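Side-chain contacts in PmbA-related protein (Thermotoga maritima, PDB 1VL4), which is of unproven function but is probably a metallopeptidase of the PmbA/TldD type: residues A[136-141]-A[152-157]; A[249-254]-A[308-313]; A[302-307]-A[335-340]. All coordinates share one frame; numbering follows the deposited sequence.

Overall arrangement
Interaction 1 stands apart from the other two: its centre lies about 34 Å from each of theirs, on the opposite side of the chain's centre, where helix 128-143 packs on the antiparallel sheet containing strand 148-167. Interactions 2 and 3 have centres about 15 Å apart and share one element, since 302-307 runs directly into 308-313 along strand 307-311. All three bury little surface. Interactions 1 and 2 are apolar, with no hydrogen bond across either; all three touching residues of interaction 2 are buried, as are two of the three in interaction 1. Interaction 3, only partly buried, joins a loop leading into strand 307-311 to a segment with a short, weakly bonded strand, through a lysine-asparagine hydrogen bond.

Interaction 1 (A[136-141]-A[152-157]); sequences KKAHES and PTVMYK
Val154 makes the whole of this contact from the strand side, meeting Ala138 and His139 on helix 128-143. The nearest pair of CA atoms, those of His139 and Val154, is 6.4 Å apart, and the CA-CB bond of Val154 points at the helix. From CB the side chain forks. CG1, anti to the backbone N (chi1 170°), meets the methyl of Ala138, with 4.1 Å between Val154 CG1 and Ala138 CB. CG2 takes the place beside the backbone N and comes up against the helix backbone itself: Val154 CG2 is 4.0 Å from His139 CA and 4.1 Å from His139 CB. One branch therefore faces a small side chain and the other the main chain of the next residue, consistent with the short alanine letting the valine come this close. This is a helix lying on a beta-sheet: strand 148-167 is an inner strand of a six-stranded antiparallel sheet, and Val154 and its neighbours are hydrogen-bonded through their backbones to strands 32-48 and 172-188. His139 contributes its base, CA and CB. Elsewhere on the helix, Lys137 and Ser141 touch helix 210-223, while Ser141 OG also donates to Lys137 O over 3.1 Å.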
loop_
_atom_site.group_PDB
_atom_site.type_symbol
_atom_site.label_atom_id
_atom_site.label_comp_id
_atom_site.label_asym_id
_atom_site.label_seq_id
_atom_site.Cartn_x
_atom_site.Cartn_y
_atom_site.Cartn_z
ATOM N N LYS A 136 25.657 7.170 -5.727
ATOM C CA LYS A 136 26.567 6.912 -6.845
ATOM C C LYS A 136 27.785 6.057 -6.491
ATOM O O LYS A 136 28.239 5.231 -7.287
ATOM C CB LYS A 136 27.031 8.225 -7.507
ATOM C CG LYS A 136 25.921 9.099 -8.047
ATOM C CD LYS A 136 26.470 10.397 -8.619
ATOM C CE LYS A 136 25.437 11.142 -9.481
ATOM N NZ LYS A 136 25.731 12.616 -9.572
ATOM N N LYS A 137 28.316 6.232 -5.292
ATOM C CA LYS A 137 29.397 5.431 -4.842
ATOM C C LYS A 137 28.924 3.988 -4.610
ATOM O O LYS A 137 29.632 3.054 -4.957
ATOM C CB LYS A 137 29.986 6.018 -3.568
ATOM C CG LYS A 137 31.233 5.313 -3.075
ATOM C CD LYS A 137 32.444 5.590 -4.001
ATOM C CE LYS A 137 33.532 4.531 -3.829
ATOM N NZ LYS A 137 34.613 4.651 -4.862
ATOM N N ALA A 138 27.724 3.806 -4.051
ATOM C CA ALA A 138 27.197 2.456 -3.892
ATOM C C ALA A 138 27.006 1.762 -5.267
ATOM O O ALA A 138 27.351 0.568 -5.441
ATOM C CB ALA A 138 25.937 2.481 -3.107
ATOM N N HIS A 139 26.541 2.531 -6.253
ATOM C CA HIS A 139 26.348 2.007 -7.594
ATOM C C HIS A 139 27.679 1.580 -8.203
ATOM O O HIS A 139 27.772 0.524 -8.844
ATOM C CB HIS A 139 25.728 3.048 -8.535
ATOM C CG HIS A 139 25.560 2.540 -9.938
ATOM N ND1 HIS A 139 26.540 2.656 -10.905
ATOM C CD2 HIS A 139 24.545 1.861 -10.515
ATOM C CE1 HIS A 139 26.131 2.072 -12.018
ATOM N NE2 HIS A 139 24.924 1.578 -11.805
ATOM N N GLU A 140 28.675 2.448 -8.064
ATOM C CA GLU A 140 29.974 2.259 -8.674
ATOM C C GLU A 140 30.621 0.989 -8.147
ATOM O O GLU A 140 31.195 0.206 -8.927
ATOM C CB GLU A 140 30.860 3.485 -8.405
ATOM C CG GLU A 140 32.176 3.512 -9.149
ATOM C CD GLU A 140 33.181 4.549 -8.615
ATOM O OE1 GLU A 140 32.860 5.316 -7.665
ATOM O OE2 GLU A 140 34.315 4.576 -9.170
ATOM N N SER A 141 30.514 0.761 -6.838
ATOM C CA SER A 141 31.060 -0.439 -6.223
ATOM C C SER A 141 30.287 -1.680 -6.615
ATOM O O SER A 141 30.879 -2.728 -6.790
ATOM C CB SER A 141 31.073 -0.317 -4.699
ATOM O OG SER A 141 31.767 0.854 -4.342
ATOM N N PRO A 152 20.123 -2.836 -10.682
ATOM C CA PRO A 152 18.820 -2.290 -11.045
ATOM C C PRO A 152 18.359 -1.198 -10.090
ATOM O O PRO A 152 17.587 -0.327 -10.473
ATOM C CB PRO A 152 17.895 -3.507 -10.931
ATOM C CG PRO A 152 18.832 -4.710 -10.893
ATOM C CD PRO A 152 20.039 -4.238 -10.236
ATOM N N THR A 153 18.820 -1.268 -8.845
ATOM C CA THR A 153 18.420 -0.342 -7.846
ATOM C C THR A 153 19.543 0.015 -6.890
ATOM O O THR A 153 20.275 -0.823 -6.425
ATOM C CB THR A 153 17.183 -0.872 -7.066
ATOM O OG1 THR A 153 16.075 -0.978 -7.944
ATOM C CG2 THR A 153 16.772 0.067 -5.952
ATOM N N VAL A 154 19.645 1.320 -6.617
ATOM C CA VAL A 154 20.290 1.833 -5.405
ATOM C C VAL A 154 19.310 2.828 -4.807
ATOM O O VAL A 154 18.753 3.698 -5.506
ATOM C CB VAL A 154 21.640 2.517 -5.690
ATOM C CG1 VAL A 154 22.155 3.243 -4.475
ATOM C CG2 VAL A 154 22.663 1.528 -6.188
ATOM N N MET A 155 19.068 2.680 -3.532
ATOM C CA MET A 155 18.195 3.591 -2.841
ATOM C C MET A 155 18.798 4.180 -1.556
ATOM O O MET A 155 19.301 3.481 -0.688
ATOM C CB MET A 155 16.871 2.910 -2.567
ATOM C CG MET A 155 15.721 3.866 -2.244
ATOM S SD MET A 155 14.355 2.951 -1.514
ATOM C CE MET A 155 14.262 1.687 -2.853
ATOM N N TYR A 156 18.655 5.499 -1.445
ATOM C CA TYR A 156 19.034 6.287 -0.281
ATOM C C TYR A 156 17.762 6.882 0.352
ATOM O O TYR A 156 16.901 7.431 -0.351
ATOM C CB TYR A 156 20.000 7.425 -0.730
ATOM C CG TYR A 156 20.301 8.429 0.401
ATOM C CD1 TYR A 156 19.436 9.505 0.665
ATOM C CD2 TYR A 156 21.411 8.260 1.234
ATOM C CE1 TYR A 156 19.661 10.382 1.729
ATOM C CE2 TYR A 156 21.662 9.136 2.252
ATOM C CZ TYR A 156 20.772 10.203 2.511
ATOM O OH TYR A 156 21.017 11.060 3.575
ATOM N N LYS A 157 17.701 6.882 1.670
ATOM C CA LYS A 157 16.710 7.632 2.364
ATOM C C LYS A 157 17.181 8.188 3.705
ATOM O O LYS A 157 17.875 7.504 4.444
ATOM C CB LYS A 157 15.454 6.778 2.601
ATOM C CG LYS A 157 14.313 7.635 3.159
ATOM C CD LYS A 157 12.948 6.959 3.079
ATOM C CE LYS A 157 11.864 7.882 3.606
ATOM N NZ LYS A 157 10.529 7.183 3.629
#

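Interaction 2 (A[249-254]-A[308-313]); sequences EMFIPM and FVLENG
The outer end of the Phe251 ring reaches two neighbouring side chains, Val309 and Leu310, and carries the contact from its side. The backbones are far apart, 10.6 Å between the CA atoms of Phe251 and Val309, and it is the length of the aromatic side chain that spans the gap. Its conformation explains the reach: chi1 of -165° swings the ring to the side far from the backbone N, and with the CA-CB bond aimed at the other segment the ring is carried out until CE2 and CZ lead. Phe251 CE2 lies 4.2 Å from Val309 CG1, and Phe251 CZ lies 4.0 Å from Leu310 CD2. Both methyls approach the ring obliquely. Val309 comes from the direction opposite to Phe251 and offers the branch that stands anti to its own backbone N (chi1 -177°). Leu310 runs at a slant to the phenylalanine, in an unusual conformation (chi1 -96°) that leaves CD2 as the branch at the ring. The strand carries a classic beta bulge here, Val309 and Leu310 both facing Ile282 of the adjacent strand, which is consistent with two consecutive side chains reaching one ring. Ile282 also touches Phe251 and Leu310, as does Leu416 of helix 412-417, extending the apolar surroundings. No hydrogen bond crosses between the segments, and all three touching residues are buried, which implies that the contact rests on dispersion forces and exclusion of water, with shape more than direction governing the fit.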
loop_
_atom_site.group_PDB
_atom_site.type_symbol
_atom_site.label_atom_id
_atom_site.label_comp_id
_atom_site.label_asym_id
_atom_site.label_seq_id
_atom_site.Cartn_x
_atom_site.Cartn_y
_atom_site.Cartn_z
ATOM N N GLU A 249 9.123 -11.253 11.289
ATOM C CA GLU A 249 7.996 -10.345 11.247
ATOM C C GLU A 249 6.671 -11.045 11.407
ATOM O O GLU A 249 5.716 -10.441 11.921
ATOM C CB GLU A 249 8.001 -9.547 9.941
ATOM C CG GLU A 249 9.283 -8.713 9.901
ATOM C CD GLU A 249 9.034 -7.365 9.385
ATOM O OE1 GLU A 249 8.933 -7.265 8.144
ATOM O OE2 GLU A 249 8.902 -6.434 10.227
ATOM N N MET A 250 6.597 -12.313 10.998
ATOM C CA MET A 250 5.330 -13.049 11.150
ATOM C C MET A 250 5.016 -13.411 12.617
ATOM O O MET A 250 3.912 -13.839 12.953
ATOM C CB MET A 250 5.315 -14.248 10.222
ATOM C CG MET A 250 5.957 -15.532 10.765
ATOM S SD MET A 250 5.765 -16.861 9.536
ATOM C CE MET A 250 4.022 -17.291 9.671
ATOM N N PHE A 251 5.981 -13.192 13.503
ATOM C CA PHE A 251 5.766 -13.403 14.928
ATOM C C PHE A 251 5.009 -12.223 15.556
ATOM O O PHE A 251 4.381 -12.346 16.594
ATOM C CB PHE A 251 7.127 -13.564 15.591
ATOM C CG PHE A 251 7.078 -14.134 16.983
ATOM C CD1 PHE A 251 6.423 -15.319 17.245
ATOM C CD2 PHE A 251 7.701 -13.480 18.024
ATOM C CE1 PHE A 251 6.386 -15.837 18.558
ATOM C CE2 PHE A 251 7.692 -13.988 19.307
ATOM C CZ PHE A 251 7.044 -15.171 19.579
ATOM N N ILE A 252 5.066 -11.080 14.909
ATOM C CA ILE A 252 4.588 -9.836 15.530
ATOM C C ILE A 252 3.053 -9.849 15.793
ATOM O O ILE A 252 2.635 -9.619 16.931
ATOM C CB ILE A 252 5.083 -8.611 14.745
ATOM C CG1 ILE A 252 6.583 -8.391 15.009
ATOM C CG2 ILE A 252 4.234 -7.368 15.098
ATOM C CD1 ILE A 252 7.245 -7.270 14.127
ATOM N N PRO A 253 2.226 -10.193 14.779
ATOM C CA PRO A 253 0.786 -10.346 15.083
ATOM C C PRO A 253 0.449 -11.398 16.158
ATOM O O PRO A 253 -0.513 -11.230 16.915
ATOM C CB PRO A 253 0.170 -10.716 13.724
ATOM C CG PRO A 253 1.183 -10.337 12.674
ATOM C CD PRO A 253 2.523 -10.419 13.350
ATOM N N MET A 254 1.257 -12.461 16.269
ATOM C CA MET A 254 1.023 -13.535 17.259
ATOM C C MET A 254 1.117 -13.077 18.703
ATOM O O MET A 254 0.438 -13.608 19.591
ATOM C CB MET A 254 2.039 -14.678 17.083
ATOM C CG MET A 254 2.173 -15.134 15.657
ATOM S SD MET A 254 3.205 -16.584 15.546
ATOM C CE MET A 254 2.963 -16.962 13.816
ATOM N N PHE A 308 11.521 -9.712 28.095
ATOM C CA PHE A 308 11.446 -10.940 27.301
ATOM C C PHE A 308 10.016 -11.252 26.840
ATOM O O PHE A 308 9.047 -11.240 27.617
ATOM C CB PHE A 308 12.005 -12.133 28.062
ATOM C CG PHE A 308 13.482 -12.041 28.316
ATOM C CD1 PHE A 308 14.393 -12.483 27.368
ATOM C CD2 PHE A 308 13.947 -11.547 29.528
ATOM C CE1 PHE A 308 15.703 -12.405 27.599
ATOM C CE2 PHE A 308 15.298 -11.483 29.784
ATOM C CZ PHE A 308 16.180 -11.903 28.809
ATOM N N VAL A 309 9.904 -11.535 25.556
ATOM C CA VAL A 309 8.730 -12.203 25.045
ATOM C C VAL A 309 8.918 -13.734 25.174
ATOM O O VAL A 309 8.059 -14.421 25.713
ATOM C CB VAL A 309 8.408 -11.765 23.606
ATOM C CG1 VAL A 309 7.098 -12.441 23.134
ATOM C CG2 VAL A 309 8.244 -10.248 23.562
ATOM N N LEU A 310 10.061 -14.227 24.708
ATOM C CA LEU A 310 10.501 -15.577 24.973
ATOM C C LEU A 310 11.761 -15.513 25.774
ATOM O O LEU A 310 12.709 -14.808 25.423
ATOM C CB LEU A 310 10.774 -16.307 23.655
ATOM C CG LEU A 310 9.736 -17.204 22.990
ATOM C CD1 LEU A 310 8.309 -16.906 23.356
ATOM C CD2 LEU A 310 9.952 -17.166 21.453
ATOM N N GLU A 311 11.773 -16.204 26.885
ATOM C CA GLU A 311 12.941 -16.269 27.695
ATOM C C GLU A 311 13.290 -17.747 27.793
ATOM O O GLU A 311 12.550 -18.525 28.409
ATOM C CB GLU A 311 12.700 -15.661 29.062
ATOM C CG GLU A 311 14.023 -15.603 29.878
ATOM C CD GLU A 311 13.912 -14.846 31.188
ATOM O OE1 GLU A 311 12.796 -14.391 31.528
ATOM O OE2 GLU A 311 14.956 -14.704 31.877
ATOM N N ASN A 312 14.419 -18.115 27.182
ATOM C CA ASN A 312 14.826 -19.519 27.054
ATOM C C ASN A 312 13.658 -20.366 26.541
ATOM O O ASN A 312 13.403 -21.422 27.033
ATOM C CB ASN A 312 15.371 -20.077 28.369
ATOM C CG ASN A 312 16.478 -19.192 28.973
ATOM O OD1 ASN A 312 17.324 -18.678 28.257
ATOM N ND2 ASN A 312 16.466 -19.027 30.289
ATOM N N GLY A 313 12.979 -19.842 25.533
ATOM C CA GLY A 313 11.970 -20.544 24.805
ATOM C C GLY A 313 10.613 -20.497 25.474
ATOM O O GLY A 313 9.647 -20.943 24.879
#

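Interaction 3 (A[302-307]-A[335-340]); sequences VPTTEK and NGFVGG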
loop_
_atom_site.group_PDB
_atom_site.type_symbol
_atom_site.label_atom_id
_atom_site.label_comp_id
_atom_site.label_asym_id
_atom_site.label_seq_id
_atom_site.Cartn_x
_atom_site.Cartn_y
_atom_site.Cartn_z
ATOM N N VAL A 302 2.505 5.820 26.558
ATOM C CA VAL A 302 2.947 4.934 27.624
ATOM C C VAL A 302 4.439 4.701 27.439
ATOM O O VAL A 302 4.897 4.444 26.310
ATOM C CB VAL A 302 2.115 3.600 27.620
ATOM C CG1 VAL A 302 2.669 2.548 28.621
ATOM C CG2 VAL A 302 0.651 3.857 27.843
ATOM N N PRO A 303 5.223 4.783 28.533
ATOM C CA PRO A 303 6.643 4.483 28.334
ATOM C C PRO A 303 6.875 3.087 27.743
ATOM O O PRO A 303 6.269 2.078 28.186
ATOM C CB PRO A 303 7.232 4.550 29.748
ATOM C CG PRO A 303 6.252 5.271 30.555
ATOM C CD PRO A 303 4.935 5.123 29.924
ATOM N N THR A 304 7.729 3.045 26.740
ATOM C CA THR A 304 8.184 1.774 26.191
ATOM C C THR A 304 9.062 1.066 27.244
ATOM O O THR A 304 9.729 1.710 28.072
ATOM C CB THR A 304 8.920 2.005 24.881
ATOM O OG1 THR A 304 9.967 2.964 25.053
ATOM C CG2 THR A 304 8.005 2.476 23.809
ATOM N N THR A 305 8.996 -0.247 27.245
ATOM C CA THR A 305 9.645 -1.101 28.220
ATOM C C THR A 305 10.453 -2.194 27.512
ATOM O O THR A 305 10.150 -2.612 26.380
ATOM C CB THR A 305 8.613 -1.766 29.189
ATOM O OG1 THR A 305 7.735 -2.617 28.471
ATOM C CG2 THR A 305 7.797 -0.730 29.926
ATOM N N GLU A 306 11.498 -2.634 28.197
ATOM C CA GLU A 306 12.319 -3.782 27.798
ATOM C C GLU A 306 11.870 -5.041 28.538
ATOM O O GLU A 306 11.770 -5.079 29.785
ATOM C CB GLU A 306 13.780 -3.505 28.030
ATOM C CG GLU A 306 14.759 -4.673 27.669
ATOM C CD GLU A 306 16.214 -4.260 27.758
ATOM O OE1 GLU A 306 16.475 -3.075 28.087
ATOM O OE2 GLU A 306 17.081 -5.125 27.467
ATOM N N LYS A 307 11.637 -6.099 27.787
ATOM C CA LYS A 307 11.214 -7.353 28.419
ATOM C C LYS A 307 11.468 -8.529 27.507
ATOM O O LYS A 307 11.554 -8.364 26.308
ATOM C CB LYS A 307 9.730 -7.335 28.810
ATOM C CG LYS A 307 8.798 -7.190 27.652
ATOM C CD LYS A 307 8.711 -5.761 27.157
ATOM C CE LYS A 307 7.382 -5.421 26.531
ATOM N NZ LYS A 307 7.503 -4.083 25.897
ATOM N N ASN A 335 3.236 -0.817 24.151
ATOM C CA ASN A 335 3.202 -1.340 22.776
ATOM C C ASN A 335 1.978 -0.898 21.955
ATOM O O ASN A 335 1.706 -1.459 20.881
ATOM C CB ASN A 335 3.348 -2.871 22.849
ATOM C CG ASN A 335 4.709 -3.274 23.406
ATOM O OD1 ASN A 335 4.865 -3.584 24.613
ATOM N ND2 ASN A 335 5.712 -3.221 22.547
ATOM N N GLY A 336 1.274 0.147 22.434
ATOM C CA GLY A 336 0.040 0.587 21.808
ATOM C C GLY A 336 0.397 1.588 20.731
ATOM O O GLY A 336 0.601 2.774 21.012
ATOM N N PHE A 337 0.538 1.086 19.508
ATOM C CA PHE A 337 0.871 1.922 18.355
ATOM C C PHE A 337 -0.309 1.964 17.383
ATOM O O PHE A 337 -1.189 1.091 17.402
ATOM C CB PHE A 337 2.143 1.398 17.662
ATOM C CG PHE A 337 3.378 1.581 18.475
ATOM C CD1 PHE A 337 4.051 2.782 18.450
ATOM C CD2 PHE A 337 3.892 0.549 19.273
ATOM C CE1 PHE A 337 5.176 2.964 19.181
ATOM C CE2 PHE A 337 5.028 0.756 20.071
ATOM C CZ PHE A 337 5.693 1.918 19.997
ATOM N N VAL A 338 -0.367 3.025 16.589
ATOM C CA VAL A 338 -1.409 3.158 15.592
ATOM C C VAL A 338 -1.278 1.995 14.603
ATOM O O VAL A 338 -0.202 1.686 14.106
ATOM C CB VAL A 338 -1.340 4.536 14.845
ATOM C CG1 VAL A 338 -1.418 5.725 15.832
ATOM C CG2 VAL A 338 -0.078 4.657 14.006
ATOM N N GLY A 339 -2.347 1.291 14.363
ATOM C CA GLY A 339 -2.247 0.194 13.395
ATOM C C GLY A 339 -2.170 -1.166 14.040
ATOM O O GLY A 339 -2.426 -2.184 13.400
ATOM N N GLY A 340 -1.857 -1.196 15.323
ATOM C CA GLY A 340 -1.726 -2.457 15.985
ATOM C C GLY A 340 -0.692 -2.425 17.074
ATOM O O GLY A 340 0.286 -1.641 17.030
#
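Lys307 and Asn335 meet through one hydrogen bond, Lys307 NZ to Asn335 OD1 at 3.0 Å. The ammonium nitrogen lies in the plane of the amide carbonyl, on a lone pair, with a C=O...N angle of 124°. Within its own segment Lys307 NZ also donates to Thr305 OG1 at 3.0 Å and to Thr305 O at 3.1 Å, the latter from above the carbonyl plane. The chain folds back to do this: CG sits between the backbone N and the carbonyl carbon (chi1 62°), and chi2 bends it again. The charge is met by a salt bridge to Asp284, whose OD2 also accepts from Asn335 ND2, so lysine and amide share one carboxylate. With an alanine here in place of Lys307, Asp284 would probably lose its ion-pair mate, and Asn335 OD1 and the two Thr305 oxygens a donor. Apolar contact is slight: Thr304 CG2 stands 4.5 Å from Phe337 CZ, oblique to the ring, while Thr304 OG1 bonds to Thr295 O. From Phe337 to Gly340 the chain makes a type II beta turn, closed by Gly340 N to Phe337 O, which joins the short strands 336-337 and 340-341 in a small, weakly bonded antiparallel hairpin.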